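Long-range contacts in lipid binding protein (PDB 5H0Q), which probably binds membrane domains that contain both sphingomyelin and cholesterol: residues A[46-51]-A[99-104]; A[62-67]-A[195-200]; A[71-76]-A[92-97]; A[144-149]-A[182-187]. All coordinates share one frame; numbering follows the deposited sequence.

Helix residues 46-51 open contact 1, and strand 62-67 opens contact 2 shortly afterwards. Before either is completed, the chain returns at 92-97 to pair with 71-76, so contact 3 closes the shortest loop and lies within both larger ones. Strand 99-104 then closes contact 1 against the helix, while contact 2 is still open; contacts 1 and 2 therefore cross. Contact 4, between 144-149 and 182-187, closes in turn before 195-200 reaches 62-67 and completes contact 2, the longest loop. Contact 1 lays the helix on the mixed sheet, contact 2 joins two of that sheet's strands, contact 3 pairs strands of the five-stranded sheet, and contact 4 presses the two sheets together.

Contact 1: A[46-51]-A[99-104]; sequences KRQAEL and WTVFIH
Val-101 presents its CG1 methyl to three side chains of the helix, and this branch carries most of the contact. The closest of the three is Arg-47, whose CG lies 3.5 Å from Val-101 CG1 and meets it with the aliphatic root of the side chain. Gln-48 lies across the valine, again using its CG. Leu-51 runs antiparallel alongside it, with Leu-51 CD1 3.8 Å from Val-101 CG1; the same CD1 also rests on the strand backbone at Phe-102 and reaches Ile-103 CB at 4.1 Å.

A second shell holds these groups in place. With CG anti to the backbone N (chi1 179°) and a bend at chi2, Arg-47 turns its guanidinium along the helix toward Glu-50 and Leu-51. Leu-51 CD2 covers the centre of one guanidinium face, 3.7 Å above the plane. Arg-47 NH1 forms a salt bridge to Glu-50 OE2 at 2.7 Å, meeting that oxygen from above the carboxylate plane. The Gln-48 amide turns toward strand 60-68, where NE2 donates to Leu-62 O and OE1 accepts from Arg-64 NH1. Ala-44, a turn earlier on the same helix, and Tyr-3 also pack on Val-101.

No hydrogen bond joins 46-51 to 99-104. The axes of these short segments run 16° apart, and close apolar packing holds them together, while the polar ends of Arg-47 and Gln-48 find partners beside it.

Contact 2: A[62-67]-A[195-200]; sequences LVRVYN and YVEYVY
Val-63 and Val-65 pack against the tyrosines of strand 195-200 on the tight, buried face. Val-63 CG1 meets the edge of the Tyr-198 ring, 3.5 Å from its CE2, and Val-65 CG1 comes within 3.4 Å of Tyr-200 CE2. Both rings reach strand 126-134, Tyr-198 OH bonding to Gly-131 O and Tyr-200 OH to Ser-130.

On the other face Leu-62 and Tyr-66 are buried, but Arg-64, Glu-197 and Tyr-195 are partly exposed, and there the contact is looser and polar. Arg-64 NE donates to Glu-197 OE2 at 2.9 Å; the oxygen lies in the guanidinium plane, whereas the nitrogen stands above the carboxylate plane, the groups being perpendicular (89°). NH2 adds a weak bond to the same oxygen, which Lys-37 also reaches, and Gln-48 holds NH1.

Five backbone hydrogen bonds run from Val-196 N–Leu-62 O to Tyr-200 N–Tyr-66 O. Arg-64 and Tyr-66 each donate and accept through their backbone, the alternating ladder of a parallel beta pair, here within a mixed sheet.

Contact 3: A[71-76]-A[92-97]; sequences GPITAK and KRIGNG
Arg-93 extends from CG to NE with CG turned opposite its own backbone N (chi1 -178°), a shape that reaches out alongside the neighbouring strand and lays the guanidinium over Pro-72. The proline CB stands 3.4 Å above one guanidinium face, toward the rim, and lies 3.5 Å from Arg-93 NH2. That nitrogen also forms a salt bridge with Glu-6, so apolar cover and charge pairing position the group. Ile-73 CG1 sits between backbone N and carbonyl carbon (chi1 63°), which brings it to 3.9 Å from Ile-94 CB on the buried face.

Ile-73 and Ile-94 form an antiparallel hydrogen-bonded pair, each N donating to the other's O, with Ile-94 N 2.9 Å from Ile-73 O. Thr-74 and Arg-93 follow as a non-hydrogen-bonded pair, and Ala-75 N closes the ladder on Lys-92 O at 2.8 Å.

At the far end Asn-96 CB packs against Gly-71 N, 3.7 Å away, while its amide bonds to Gly-70 N, Ile-7 O and Met-29 O. Strand 93-94 forms one border of the five-stranded sheet; strand 73-80 lies between it and strand 114-121, whose Tyr-120 touches both isoleucines, and Asn-67 of strand 60-68 donates to Ile-94 O.

Contact 4: A[144-149]-A[182-187]; sequences VLVEVR and VKAHGS
Val-146 and Val-148 face Ala-184 where the two sheets of what is probably a beta-sandwich fold come close together. Strand 143-150 is the edge strand of the five-stranded sheet, strand 182-188 belongs to the mixed sheet, and their segments run almost exactly antiparallel (174°), with axes 6.2 Å apart at closest approach. No hydrogen bond passes between them: they meet through side chains.

The apolar contacts centre on the alanine methyl. Ala-184 CB lies 3.8 Å from Val-146 CB and 3.7 Å from Val-148 CG2, fitting between the valines. The side chains of Val-148 and Val-182 stand roughly perpendicular, their CG1 atoms 4.1 Å apart.

A second group sets methyls on bare backbone. The shortest reach is from Val-146 CG2 to Ala-184 O, 3.6 Å. Gly-186 lets the valines approach its main chain: Val-144 CG1 reaches Gly-186 O at 3.8 Å, and Val-146 CG1 lies 3.9 Å from Gly-186 N. Tyr-198 packs beside both valines.

The polar bonds run to residues outside the two segments or stay within one. Val-146 N and Val-148 N are bonded to Ser-175 OG and Ser-177 OG of strand 174-179, the neighbour of strand 182-188. His-185 bonds through ND1 to Asp-176, and Lys-183 NZ to Arg-202 O. Arg-149 NH1 donates to Val-148 O at 2.9 Å from above the carbonyl plane, and that oxygen lies in the guanidinium plane.

Contact 1: A[46-51]-A[99-104]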
loop_
_atom_site.group_PDB
_atom_site.type_symbol
_atom_site.label_atom_id
_atom_site.label_comp_id
_atom_site.label_asym_id
_atom_site.label_seq_id
_atom_site.Cartn_x
_atom_site.Cartn_y
_atom_site.Cartn_z
ATOM N N LYS A 46 -6.576 3.907 -13.423
ATOM C CA LYS A 46 -6.838 5.172 -14.110
ATOM C C LYS A 46 -6.273 6.353 -13.322
ATOM O O LYS A 46 -5.736 7.303 -13.906
ATOM C CB LYS A 46 -8.342 5.337 -14.336
ATOM C CG LYS A 46 -8.751 6.579 -15.083
ATOM C CD LYS A 46 -10.261 6.704 -15.092
ATOM C CE LYS A 46 -10.714 7.854 -15.981
ATOM N NZ LYS A 46 -12.194 7.974 -16.017
ATOM N N ARG A 47 -6.384 6.314 -11.988
ATOM C CA ARG A 47 -5.824 7.396 -11.184
ATOM C C ARG A 47 -4.299 7.378 -11.212
ATOM O O ARG A 47 -3.661 8.442 -11.265
ATOM C CB ARG A 47 -6.333 7.298 -9.742
ATOM C CG ARG A 47 -5.790 8.371 -8.809
ATOM C CD ARG A 47 -6.146 9.770 -9.328
ATOM N NE ARG A 47 -5.874 10.796 -8.329
ATOM C CZ ARG A 47 -5.768 12.094 -8.600
ATOM N NH1 ARG A 47 -5.901 12.539 -9.836
ATOM N NH2 ARG A 47 -5.515 12.951 -7.627
ATOM N N GLN A 48 -3.685 6.190 -11.169
ATOM C CA GLN A 48 -2.232 6.129 -11.342
ATOM C C GLN A 48 -1.819 6.791 -12.653
ATOM O O GLN A 48 -0.832 7.540 -12.695
ATOM C CB GLN A 48 -1.745 4.685 -11.314
ATOM C CG GLN A 48 -1.757 4.031 -9.922
ATOM C CD GLN A 48 -1.430 2.567 -9.990
ATOM O OE1 GLN A 48 -2.146 1.801 -10.626
ATOM N NE2 GLN A 48 -0.368 2.159 -9.321
ATOM N N ALA A 49 -2.557 6.526 -13.738
ATOM C CA ALA A 49 -2.201 7.106 -15.026
ATOM C C ALA A 49 -2.340 8.620 -15.001
ATOM O O ALA A 49 -1.488 9.327 -15.552
ATOM C CB ALA A 49 -3.074 6.497 -16.125
ATOM N N GLU A 50 -3.434 9.134 -14.413
ATOM C CA GLU A 50 -3.619 10.582 -14.281
ATOM C C GLU A 50 -2.423 11.219 -13.597
ATOM O O GLU A 50 -1.885 12.230 -14.064
ATOM C CB GLU A 50 -4.859 10.919 -13.452
ATOM C CG GLU A 50 -6.217 10.577 -14.003
ATOM C CD GLU A 50 -7.294 10.799 -12.945
ATOM O OE1 GLU A 50 -8.261 10.010 -12.896
ATOM O OE2 GLU A 50 -7.160 11.748 -12.143
ATOM N N LEU A 51 -2.068 10.684 -12.423
ATOM C CA LEU A 51 -0.962 11.231 -11.643
ATOM C C LEU A 51 0.345 11.189 -12.423
ATOM O O LEU A 51 1.140 12.131 -12.362
ATOM C CB LEU A 51 -0.814 10.470 -10.312
ATOM C CG LEU A 51 -1.958 10.684 -9.325
ATOM C CD1 LEU A 51 -1.812 9.723 -8.144
ATOM C CD2 LEU A 51 -1.982 12.124 -8.846
ATOM N N TRP A 99 -9.599 0.700 -2.317
ATOM C CA TRP A 99 -8.291 1.146 -2.790
ATOM C C TRP A 99 -8.032 2.592 -2.389
ATOM O O TRP A 99 -8.962 3.405 -2.310
ATOM C CB TRP A 99 -8.210 1.130 -4.334
ATOM C CG TRP A 99 -8.373 -0.172 -5.028
ATOM C CD1 TRP A 99 -9.534 -0.786 -5.362
ATOM C CD2 TRP A 99 -7.314 -1.011 -5.495
ATOM N NE1 TRP A 99 -9.268 -1.966 -6.021
ATOM C CE2 TRP A 99 -7.909 -2.126 -6.106
ATOM C CE3 TRP A 99 -5.914 -0.924 -5.445
ATOM C CZ2 TRP A 99 -7.160 -3.146 -6.680
ATOM C CZ3 TRP A 99 -5.172 -1.938 -6.009
ATOM C CH2 TRP A 99 -5.799 -3.034 -6.613
ATOM N N THR A 100 -6.753 2.937 -2.199
ATOM C CA THR A 100 -6.350 4.322 -2.318
ATOM C C THR A 100 -5.168 4.428 -3.277
ATOM O O THR A 100 -4.486 3.445 -3.576
ATOM C CB THR A 100 -6.032 4.935 -0.966
ATOM O OG1 THR A 100 -5.956 6.351 -1.112
ATOM C CG2 THR A 100 -4.736 4.394 -0.381
ATOM N N VAL A 101 -4.965 5.636 -3.797
ATOM C CA VAL A 101 -3.916 5.912 -4.770
ATOM C C VAL A 101 -3.247 7.216 -4.387
ATOM O O VAL A 101 -3.918 8.192 -4.038
ATOM C CB VAL A 101 -4.478 6.005 -6.205
ATOM C CG1 VAL A 101 -3.368 6.357 -7.192
ATOM C CG2 VAL A 101 -5.141 4.689 -6.577
ATOM N N PHE A 102 -1.926 7.252 -4.491
ATOM C CA PHE A 102 -1.212 8.497 -4.283
ATOM C C PHE A 102 0.093 8.460 -5.057
ATOM O O PHE A 102 0.545 7.404 -5.507
ATOM C CB PHE A 102 -0.954 8.747 -2.787
ATOM C CG PHE A 102 -0.065 7.711 -2.123
ATOM C CD1 PHE A 102 1.311 7.853 -2.125
ATOM C CD2 PHE A 102 -0.608 6.619 -1.478
ATOM C CE1 PHE A 102 2.130 6.905 -1.523
ATOM C CE2 PHE A 102 0.199 5.684 -0.854
ATOM C CZ PHE A 102 1.572 5.830 -0.884
ATOM N N ILE A 103 0.691 9.637 -5.214
ATOM C CA ILE A 103 1.995 9.761 -5.832
ATOM C C ILE A 103 3.008 10.178 -4.775
ATOM O O ILE A 103 2.705 10.915 -3.837
ATOM C CB ILE A 103 1.956 10.754 -7.021
ATOM C CG1 ILE A 103 3.299 10.775 -7.755
ATOM C CG2 ILE A 103 1.607 12.154 -6.575
ATOM C CD1 ILE A 103 3.295 11.575 -9.042
ATOM N N HIS A 104 4.225 9.706 -4.951
ATOM C CA HIS A 104 5.375 10.215 -4.218
ATOM C C HIS A 104 6.464 10.473 -5.240
ATOM O O HIS A 104 6.715 9.616 -6.089
ATOM C CB HIS A 104 5.837 9.208 -3.156
ATOM C CG HIS A 104 6.772 9.790 -2.154
ATOM N ND1 HIS A 104 8.137 9.807 -2.329
ATOM C CD2 HIS A 104 6.540 10.378 -0.951
ATOM C CE1 HIS A 104 8.709 10.361 -1.270
ATOM N NE2 HIS A 104 7.761 10.725 -0.426
#

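Contact 2: A[62-67]-A[195-200]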
loop_
_atom_site.group_PDB
_atom_site.type_symbol
_atom_site.label_atom_id
_atom_site.label_comp_id
_atom_site.label_asym_id
_atom_site.label_seq_id
_atom_site.Cartn_x
_atom_site.Cartn_y
_atom_site.Cartn_z
ATOM N N LEU A 62 3.829 5.695 -8.372
ATOM C CA LEU A 62 2.386 5.867 -8.488
ATOM C C LEU A 62 1.797 4.677 -7.729
ATOM O O LEU A 62 1.765 3.562 -8.249
ATOM C CB LEU A 62 1.906 5.878 -9.935
ATOM C CG LEU A 62 2.280 6.982 -10.927
ATOM C CD1 LEU A 62 2.378 8.340 -10.280
ATOM C CD2 LEU A 62 3.578 6.629 -11.622
ATOM N N VAL A 63 1.378 4.901 -6.488
ATOM C CA VAL A 63 1.097 3.817 -5.550
ATOM C C VAL A 63 -0.391 3.562 -5.489
ATOM O O VAL A 63 -1.168 4.490 -5.243
ATOM C CB VAL A 63 1.609 4.133 -4.140
ATOM C CG1 VAL A 63 1.278 2.968 -3.208
ATOM C CG2 VAL A 63 3.097 4.395 -4.155
ATOM N N ARG A 64 -0.795 2.307 -5.705
ATOM C CA ARG A 64 -2.160 1.886 -5.407
ATOM C C ARG A 64 -2.107 0.874 -4.265
ATOM O O ARG A 64 -1.240 -0.001 -4.240
ATOM C CB ARG A 64 -2.864 1.308 -6.625
ATOM C CG ARG A 64 -2.309 0.025 -7.230
ATOM C CD ARG A 64 -3.211 -0.436 -8.394
ATOM N NE ARG A 64 -2.821 -1.744 -8.909
ATOM C CZ ARG A 64 -2.049 -1.971 -9.960
ATOM N NH1 ARG A 64 -1.580 -0.971 -10.702
ATOM N NH2 ARG A 64 -1.757 -3.225 -10.278
ATOM N N VAL A 65 -3.073 0.964 -3.357
ATOM C CA VAL A 65 -3.126 0.141 -2.143
ATOM C C VAL A 65 -4.500 -0.494 -2.080
ATOM O O VAL A 65 -5.498 0.229 -2.116
ATOM C CB VAL A 65 -2.903 1.000 -0.889
ATOM C CG1 VAL A 65 -3.002 0.136 0.357
ATOM C CG2 VAL A 65 -1.608 1.757 -0.977
ATOM N N TYR A 66 -4.565 -1.829 -1.930
ATOM C CA TYR A 66 -5.830 -2.542 -1.801
ATOM C C TYR A 66 -5.870 -3.206 -0.433
ATOM O O TYR A 66 -4.975 -3.989 -0.098
ATOM C CB TYR A 66 -6.037 -3.607 -2.887
ATOM C CG TYR A 66 -7.417 -4.192 -2.894
ATOM C CD1 TYR A 66 -8.523 -3.385 -3.087
ATOM C CD2 TYR A 66 -7.623 -5.558 -2.687
ATOM C CE1 TYR A 66 -9.801 -3.922 -3.124
ATOM C CE2 TYR A 66 -8.892 -6.091 -2.718
ATOM C CZ TYR A 66 -9.967 -5.272 -2.919
ATOM O OH TYR A 66 -11.229 -5.775 -2.978
ATOM N N ASN A 67 -6.924 -2.928 0.327
ATOM C CA ASN A 67 -7.126 -3.536 1.646
ATOM C C ASN A 67 -8.096 -4.697 1.515
ATOM O O ASN A 67 -9.292 -4.490 1.295
ATOM C CB ASN A 67 -7.645 -2.505 2.638
ATOM C CG ASN A 67 -7.970 -3.126 3.994
ATOM O OD1 ASN A 67 -7.551 -4.240 4.272
ATOM N ND2 ASN A 67 -8.756 -2.433 4.791
ATOM N N TYR A 195 4.849 2.211 -11.447
ATOM C CA TYR A 195 3.628 1.806 -10.764
ATOM C C TYR A 195 4.009 0.911 -9.605
ATOM O O TYR A 195 4.824 -0.014 -9.750
ATOM C CB TYR A 195 2.687 1.053 -11.700
ATOM C CG TYR A 195 1.864 1.914 -12.637
ATOM C CD1 TYR A 195 0.565 1.551 -12.967
ATOM C CD2 TYR A 195 2.375 3.067 -13.172
ATOM C CE1 TYR A 195 -0.195 2.315 -13.828
ATOM C CE2 TYR A 195 1.623 3.838 -14.053
ATOM C CZ TYR A 195 0.338 3.463 -14.362
ATOM O OH TYR A 195 -0.417 4.228 -15.227
ATOM N N VAL A 196 3.388 1.159 -8.457
ATOM C CA VAL A 196 3.591 0.341 -7.265
ATOM C C VAL A 196 2.220 -0.124 -6.811
ATOM O O VAL A 196 1.264 0.657 -6.844
ATOM C CB VAL A 196 4.298 1.145 -6.161
ATOM C CG1 VAL A 196 4.363 0.344 -4.859
ATOM C CG2 VAL A 196 5.663 1.524 -6.609
ATOM N N GLU A 197 2.127 -1.389 -6.376
ATOM C CA GLU A 197 0.897 -1.936 -5.809
ATOM C C GLU A 197 1.203 -2.616 -4.482
ATOM O O GLU A 197 2.121 -3.433 -4.395
ATOM C CB GLU A 197 0.229 -2.950 -6.726
ATOM C CG GLU A 197 -1.090 -3.556 -6.158
ATOM C CD GLU A 197 -1.706 -4.603 -7.071
ATOM O OE1 GLU A 197 -1.104 -5.679 -7.206
ATOM O OE2 GLU A 197 -2.780 -4.337 -7.650
ATOM N N TYR A 198 0.434 -2.271 -3.454
ATOM C CA TYR A 198 0.441 -2.982 -2.178
ATOM C C TYR A 198 -0.908 -3.660 -1.996
ATOM O O TYR A 198 -1.945 -3.007 -2.150
ATOM C CB TYR A 198 0.684 -2.003 -1.031
ATOM C CG TYR A 198 2.012 -1.324 -1.090
ATOM C CD1 TYR A 198 3.187 -2.015 -0.823
ATOM C CD2 TYR A 198 2.109 0.010 -1.475
ATOM C CE1 TYR A 198 4.429 -1.387 -0.915
ATOM C CE2 TYR A 198 3.335 0.647 -1.551
ATOM C CZ TYR A 198 4.490 -0.051 -1.284
ATOM O OH TYR A 198 5.719 0.557 -1.357
ATOM N N VAL A 199 -0.889 -4.925 -1.570
ATOM C CA VAL A 199 -2.112 -5.653 -1.263
ATOM C C VAL A 199 -1.966 -6.254 0.116
ATOM O O VAL A 199 -1.035 -7.035 0.346
ATOM C CB VAL A 199 -2.384 -6.767 -2.270
ATOM C CG1 VAL A 199 -3.703 -7.430 -1.980
ATOM C CG2 VAL A 199 -2.370 -6.188 -3.669
ATOM N N TYR A 200 -2.930 -5.987 0.975
ATOM C CA TYR A 200 -2.969 -6.575 2.318
ATOM C C TYR A 200 -4.117 -7.573 2.370
ATOM O O TYR A 200 -5.243 -7.235 1.968
ATOM C CB TYR A 200 -3.148 -5.484 3.357
ATOM C CG TYR A 200 -2.305 -4.276 3.103
ATOM C CD1 TYR A 200 -0.947 -4.403 2.825
ATOM C CD2 TYR A 200 -2.859 -3.013 3.135
ATOM C CE1 TYR A 200 -0.184 -3.308 2.570
ATOM C CE2 TYR A 200 -2.099 -1.901 2.873
ATOM C CZ TYR A 200 -0.765 -2.048 2.597
ATOM O OH TYR A 200 -0.018 -0.931 2.314
#

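Contact 3: A[71-76]-A[92-97]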
loop_
_atom_site.group_PDB
_atom_site.type_symbol
_atom_site.label_atom_id
_atom_site.label_comp_id
_atom_site.label_asym_id
_atom_site.label_seq_id
_atom_site.Cartn_x
_atom_site.Cartn_y
_atom_site.Cartn_z
ATOM N N GLY A 71 -11.078 -6.044 7.465
ATOM C CA GLY A 71 -11.497 -4.928 8.285
ATOM C C GLY A 71 -10.769 -3.679 7.845
ATOM O O GLY A 71 -9.904 -3.720 6.948
ATOM N N PRO A 72 -11.116 -2.539 8.435
ATOM C CA PRO A 72 -10.515 -1.273 7.993
ATOM C C PRO A 72 -9.089 -1.114 8.470
ATOM O O PRO A 72 -8.706 -1.591 9.547
ATOM C CB PRO A 72 -11.418 -0.217 8.629
ATOM C CG PRO A 72 -11.950 -0.889 9.864
ATOM C CD PRO A 72 -12.133 -2.325 9.485
ATOM N N ILE A 73 -8.302 -0.385 7.689
ATOM C CA ILE A 73 -6.949 -0.025 8.097
ATOM C C ILE A 73 -6.863 1.491 8.146
ATOM O O ILE A 73 -7.580 2.181 7.418
ATOM C CB ILE A 73 -5.870 -0.631 7.170
ATOM C CG1 ILE A 73 -5.997 -0.101 5.740
ATOM C CG2 ILE A 73 -5.952 -2.161 7.210
ATOM C CD1 ILE A 73 -5.007 -0.695 4.750
ATOM N N THR A 74 -6.020 2.004 9.043
ATOM C CA THR A 74 -5.869 3.432 9.282
ATOM C C THR A 74 -4.411 3.825 9.094
ATOM O O THR A 74 -3.517 3.167 9.629
ATOM C CB THR A 74 -6.353 3.790 10.690
ATOM O OG1 THR A 74 -7.746 3.476 10.785
ATOM C CG2 THR A 74 -6.150 5.269 10.993
ATOM N N ALA A 75 -4.173 4.916 8.360
ATOM C CA ALA A 75 -2.821 5.415 8.146
ATOM C C ALA A 75 -2.272 5.931 9.476
ATOM O O ALA A 75 -2.901 6.767 10.130
ATOM C CB ALA A 75 -2.807 6.529 7.102
ATOM N N LYS A 76 -1.130 5.408 9.901
ATOM C CA LYS A 76 -0.538 5.816 11.175
ATOM C C LYS A 76 0.712 6.650 11.028
ATOM O O LYS A 76 0.978 7.514 11.880
ATOM C CB LYS A 76 -0.188 4.585 12.014
ATOM C CG LYS A 76 -1.390 3.742 12.377
ATOM C CD LYS A 76 -1.003 2.632 13.311
ATOM C CE LYS A 76 -0.717 3.131 14.729
ATOM N NZ LYS A 76 0.523 2.522 15.299
ATOM N N LYS A 92 -7.021 8.644 5.330
ATOM C CA LYS A 92 -6.666 8.161 6.658
ATOM C C LYS A 92 -7.223 6.771 6.937
ATOM O O LYS A 92 -6.676 6.047 7.775
ATOM C CB LYS A 92 -7.171 9.140 7.720
ATOM C CG LYS A 92 -6.067 9.830 8.512
ATOM C CD LYS A 92 -5.459 8.900 9.554
ATOM C CE LYS A 92 -5.920 9.254 10.965
ATOM N NZ LYS A 92 -7.403 9.221 11.114
ATOM N N ARG A 93 -8.315 6.391 6.282
ATOM C CA ARG A 93 -9.009 5.146 6.584
ATOM C C ARG A 93 -9.391 4.477 5.279
ATOM O O ARG A 93 -10.084 5.080 4.451
ATOM C CB ARG A 93 -10.267 5.399 7.419
ATOM C CG ARG A 93 -11.022 4.121 7.808
ATOM C CD ARG A 93 -12.407 4.434 8.309
ATOM N NE ARG A 93 -13.154 3.241 8.745
ATOM C CZ ARG A 93 -13.860 2.457 7.935
ATOM N NH1 ARG A 93 -13.897 2.710 6.635
ATOM N NH2 ARG A 93 -14.517 1.407 8.415
ATOM N N ILE A 94 -8.958 3.234 5.102
ATOM C CA ILE A 94 -9.262 2.450 3.916
ATOM C C ILE A 94 -10.089 1.243 4.353
ATOM O O ILE A 94 -9.603 0.401 5.122
ATOM C CB ILE A 94 -7.990 1.997 3.187
ATOM C CG1 ILE A 94 -7.043 3.188 2.925
ATOM C CG2 ILE A 94 -8.390 1.282 1.905
ATOM C CD1 ILE A 94 -5.707 2.781 2.472
ATOM N N GLY A 95 -11.332 1.161 3.899
ATOM C CA GLY A 95 -12.143 0.013 4.247
ATOM C C GLY A 95 -11.681 -1.249 3.548
ATOM O O GLY A 95 -10.981 -1.221 2.528
ATOM N N ASN A 96 -12.094 -2.392 4.104
ATOM C CA ASN A 96 -11.895 -3.644 3.415
ATOM C C ASN A 96 -12.587 -3.530 2.063
ATOM O O ASN A 96 -13.709 -3.032 1.987
ATOM C CB ASN A 96 -12.494 -4.766 4.259
ATOM C CG ASN A 96 -12.284 -6.122 3.675
ATOM O OD1 ASN A 96 -11.165 -6.521 3.388
ATOM N ND2 ASN A 96 -13.363 -6.855 3.509
ATOM N N GLY A 97 -11.926 -3.999 1.003
ATOM C CA GLY A 97 -12.466 -3.879 -0.342
ATOM C C GLY A 97 -12.239 -2.543 -1.005
ATOM O O GLY A 97 -12.719 -2.345 -2.130
#

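Contact 4: A[144-149]-A[182-187]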
loop_
_atom_site.group_PDB
_atom_site.type_symbol
_atom_site.label_atom_id
_atom_site.label_comp_id
_atom_site.label_asym_id
_atom_site.label_seq_id
_atom_site.Cartn_x
_atom_site.Cartn_y
_atom_site.Cartn_z
ATOM N N VAL A 144 10.776 -2.282 -3.590
ATOM C CA VAL A 144 9.558 -2.226 -2.793
ATOM C C VAL A 144 9.740 -3.153 -1.595
ATOM O O VAL A 144 10.465 -4.144 -1.673
ATOM C CB VAL A 144 8.320 -2.623 -3.621
ATOM C CG1 VAL A 144 8.404 -4.066 -4.033
ATOM C CG2 VAL A 144 7.046 -2.334 -2.888
ATOM N N LEU A 145 9.073 -2.821 -0.482
ATOM C CA LEU A 145 9.258 -3.572 0.756
ATOM C C LEU A 145 8.002 -3.500 1.600
ATOM O O LEU A 145 7.501 -2.402 1.865
ATOM C CB LEU A 145 10.421 -3.001 1.552
ATOM C CG LEU A 145 10.713 -3.675 2.900
ATOM C CD1 LEU A 145 11.265 -5.047 2.654
ATOM C CD2 LEU A 145 11.652 -2.818 3.704
ATOM N N VAL A 146 7.516 -4.655 2.058
ATOM C CA VAL A 146 6.427 -4.680 3.024
ATOM C C VAL A 146 6.892 -5.464 4.245
ATOM O O VAL A 146 7.669 -6.411 4.136
ATOM C CB VAL A 146 5.118 -5.284 2.472
ATOM C CG1 VAL A 146 4.552 -4.395 1.389
ATOM C CG2 VAL A 146 5.376 -6.683 1.938
ATOM N N GLU A 147 6.422 -5.037 5.411
ATOM C CA GLU A 147 6.615 -5.790 6.656
ATOM C C GLU A 147 5.354 -5.682 7.485
ATOM O O GLU A 147 4.840 -4.576 7.677
ATOM C CB GLU A 147 7.791 -5.274 7.472
ATOM C CG GLU A 147 9.126 -5.647 6.889
ATOM C CD GLU A 147 10.311 -5.264 7.774
ATOM O OE1 GLU A 147 10.098 -4.674 8.853
ATOM O OE2 GLU A 147 11.457 -5.524 7.347
ATOM N N VAL A 148 4.869 -6.816 7.985
ATOM C CA VAL A 148 3.770 -6.843 8.941
ATOM C C VAL A 148 4.386 -7.113 10.305
ATOM O O VAL A 148 5.141 -8.069 10.455
ATOM C CB VAL A 148 2.726 -7.922 8.604
ATOM C CG1 VAL A 148 1.495 -7.764 9.491
ATOM C CG2 VAL A 148 2.317 -7.871 7.139
ATOM N N ARG A 149 4.085 -6.258 11.278
ATOM C CA ARG A 149 4.618 -6.379 12.631
ATOM C C ARG A 149 3.558 -5.954 13.642
ATOM O O ARG A 149 2.478 -5.492 13.287
ATOM C CB ARG A 149 5.882 -5.524 12.806
ATOM C CG ARG A 149 7.066 -5.966 11.963
ATOM C CD ARG A 149 7.600 -7.332 12.333
ATOM N NE ARG A 149 8.866 -7.635 11.654
ATOM C CZ ARG A 149 8.989 -8.139 10.425
ATOM N NH1 ARG A 149 7.915 -8.431 9.715
ATOM N NH2 ARG A 149 10.201 -8.380 9.921
ATOM N N VAL A 182 -2.351 -11.828 9.103
ATOM C CA VAL A 182 -2.318 -10.830 8.030
ATOM C C VAL A 182 -1.117 -11.063 7.129
ATOM O O VAL A 182 -0.013 -11.387 7.589
ATOM C CB VAL A 182 -2.283 -9.410 8.620
ATOM C CG1 VAL A 182 -2.079 -8.351 7.520
ATOM C CG2 VAL A 182 -3.563 -9.139 9.366
ATOM N N LYS A 183 -1.335 -10.860 5.835
ATOM C CA LYS A 183 -0.308 -10.923 4.820
ATOM C C LYS A 183 -0.240 -9.599 4.076
ATOM O O LYS A 183 -1.248 -8.890 3.909
ATOM C CB LYS A 183 -0.591 -12.043 3.828
ATOM C CG LYS A 183 -0.654 -13.424 4.432
ATOM C CD LYS A 183 -1.038 -14.470 3.398
ATOM C CE LYS A 183 -2.542 -14.514 3.169
ATOM N NZ LYS A 183 -3.270 -15.041 4.358
ATOM N N ALA A 184 0.962 -9.268 3.635
ATOM C CA ALA A 184 1.177 -8.097 2.817
ATOM C C ALA A 184 2.033 -8.484 1.627
ATOM O O ALA A 184 2.926 -9.332 1.739
ATOM C CB ALA A 184 1.858 -6.978 3.583
ATOM N N HIS A 185 1.760 -7.799 0.510
ATOM C CA HIS A 185 2.478 -7.986 -0.739
ATOM C C HIS A 185 2.699 -6.622 -1.366
ATOM O O HIS A 185 1.779 -5.802 -1.403
ATOM C CB HIS A 185 1.710 -8.876 -1.724
ATOM C CG HIS A 185 2.410 -9.033 -3.045
ATOM N ND1 HIS A 185 3.454 -9.907 -3.220
ATOM C CD2 HIS A 185 2.254 -8.391 -4.224
ATOM C CE1 HIS A 185 3.896 -9.821 -4.461
ATOM N NE2 HIS A 185 3.183 -8.909 -5.090
ATOM N N GLY A 186 3.915 -6.396 -1.852
ATOM C CA GLY A 186 4.213 -5.214 -2.638
ATOM C C GLY A 186 4.844 -5.593 -3.959
ATOM O O GLY A 186 5.557 -6.580 -4.067
ATOM N N SER A 187 4.548 -4.791 -4.985
ATOM C CA SER A 187 5.220 -4.933 -6.266
ATOM C C SER A 187 5.480 -3.554 -6.860
ATOM O O SER A 187 4.736 -2.605 -6.622
ATOM C CB SER A 187 4.388 -5.772 -7.239
ATOM O OG SER A 187 3.180 -5.096 -7.534
#